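Local coordinates for esterase (Pseudomonas putida, PDB 1ZOI), which is a stereoselective esterase of the alpha/beta hydrolase fold, probably of use in making D-beta-acetylthioisobutyric acid, at residues L138-S141 with V142-F146. Numbering follows the deposited sequence.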
loop_
_atom_site.group_PDB
_atom_site.type_symbol
_atom_site.label_atom_id
_atom_site.label_comp_id
_atom_site.label_asym_id
_atom_site.label_seq_id
_atom_site.Cartn_x
_atom_site.Cartn_y
_atom_site.Cartn_z
ATOM N N LEU A 138 -0.588 -31.324 -13.477
ATOM C CA LEU A 138 -0.199 -30.408 -14.541
ATOM C C LEU A 138 1.311 -30.471 -14.734
ATOM O O LEU A 138 2.064 -30.501 -13.758
ATOM C CB LEU A 138 -0.588 -28.973 -14.168
ATOM C CG LEU A 138 -2.043 -28.538 -14.324
ATOM C CD1 LEU A 138 -2.273 -27.242 -13.552
ATOM C CD2 LEU A 138 -2.361 -28.355 -15.802
ATOM N N PRO A 139 1.781 -30.493 -15.991
ATOM C CA PRO A 139 3.228 -30.548 -16.219
ATOM C C PRO A 139 3.947 -29.413 -15.488
ATOM O O PRO A 139 3.448 -28.290 -15.417
ATOM C CB PRO A 139 3.347 -30.454 -17.744
ATOM C CG PRO A 139 2.087 -29.759 -18.159
ATOM C CD PRO A 139 1.052 -30.387 -17.265
ATOM N N LYS A 140 5.115 -29.719 -14.936
ATOM C CA LYS A 140 5.887 -28.733 -14.192
ATOM C C LYS A 140 6.158 -27.469 -15.004
ATOM O O LYS A 140 6.288 -26.383 -14.442
ATOM C CB LYS A 140 7.206 -29.354 -13.723
ATOM C CG LYS A 140 8.072 -28.423 -12.882
ATOM C CD LYS A 140 9.224 -29.180 -12.231
ATOM C CE LYS A 140 10.149 -28.246 -11.454
ATOM N NZ LYS A 140 10.908 -27.330 -12.353
ATOM N N SER A 141 6.224 -27.611 -16.326
ATOM C CA SER A 141 6.477 -26.478 -17.208
ATOM C C SER A 141 5.492 -25.334 -16.985
ATOM O O SER A 141 5.835 -24.167 -17.171
ATOM C CB SER A 141 6.414 -26.925 -18.673
ATOM O OG SER A 141 5.127 -27.419 -18.999
ATOM N N VAL A 142 4.265 -25.676 -16.604
ATOM C CA VAL A 142 3.231 -24.679 -16.355
ATOM C C VAL A 142 3.663 -23.783 -15.195
ATOM O O VAL A 142 3.553 -22.552 -15.259
ATOM C CB VAL A 142 1.895 -25.364 -16.004
ATOM C CG1 VAL A 142 0.887 -24.337 -15.502
ATOM C CG2 VAL A 142 1.345 -26.080 -17.239
ATOM N N PHE A 143 4.172 -24.410 -14.143
ATOM C CA PHE A 143 4.609 -23.677 -12.966
ATOM C C PHE A 143 5.928 -22.956 -13.221
ATOM O O PHE A 143 6.165 -21.887 -12.664
ATOM C CB PHE A 143 4.683 -24.637 -11.774
ATOM C CG PHE A 143 3.390 -25.371 -11.534
ATOM C CD1 PHE A 143 2.237 -24.675 -11.175
ATOM C CD2 PHE A 143 3.300 -26.742 -11.746
ATOM C CE1 PHE A 143 1.015 -25.334 -11.037
ATOM C CE2 PHE A 143 2.077 -27.413 -11.610
ATOM C CZ PHE A 143 0.934 -26.703 -11.256
ATOM N N ASP A 144 6.777 -23.521 -14.077
ATOM C CA ASP A 144 8.039 -22.858 -14.409
ATOM C C ASP A 144 7.684 -21.553 -15.128
ATOM O O ASP A 144 8.350 -20.526 -14.955
ATOM C CB ASP A 144 8.903 -23.724 -15.341
ATOM C CG ASP A 144 9.338 -25.033 -14.709
ATOM O OD1 ASP A 144 9.423 -25.118 -13.465
ATOM O OD2 ASP A 144 9.619 -25.987 -15.470
ATOM N N GLY A 145 6.628 -21.605 -15.935
ATOM C CA GLY A 145 6.190 -20.428 -16.662
ATOM C C GLY A 145 5.750 -19.326 -15.716
ATOM O O GLY A 145 6.070 -18.154 -15.934
ATOM N N PHE A 146 5.010 -19.694 -14.672
ATOM C CA PHE A 146 4.551 -18.704 -13.700
ATOM C C PHE A 146 5.766 -18.092 -13.008
ATOM O O PHE A 146 5.821 -16.885 -12.788
ATOM C CB PHE A 146 3.639 -19.330 -12.636
ATOM C CG PHE A 146 2.390 -19.966 -13.180
ATOM C CD1 PHE A 146 1.845 -19.562 -14.394
ATOM C CD2 PHE A 146 1.744 -20.959 -12.456
ATOM C CE1 PHE A 146 0.669 -20.145 -14.881
ATOM C CE2 PHE A 146 0.570 -21.547 -12.928
ATOM C CZ PHE A 146 0.034 -21.137 -14.144
#
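Lys140 O takes two backbone N-H groups from the first turn of helix 140-152. The bond from Asp144 N is 2.9 Å long and is the i to i+4 bond of an alpha-helix. The second, from Phe143 N, is weak, with an N-H...O angle of 120°. Gly145 N repeats the i+4 pattern on Ser141 O at 3.0 Å. One step earlier, Val142 N reaches Pro139 O at 3.0 Å, an i to i+3 bond that closes the turn into the helix.

Lys140 and Asp144 form an i to i+4 salt bridge, the two side chains crossing at about a right angle. The lysine chain runs extended with CG anti to the backbone N (chi1 -178°), then bends at its last torsion, which brings NZ to the syn lone pair of Asp144 OD1 at 2.9 Å. Leu138 CB and CD1 meet the CZ end of the Phe143 ring at 4.0 Å, and these two side chains also cross at about a right angle. Of the touching residues only Phe143 is buried. The helix start thus pairs an ion pair, with Lys140 exposed and Asp144 partly so, with an apolar contact: Leu138 packs on Phe143, which in turn touches Ile200 and Ser204 of helix 193-204.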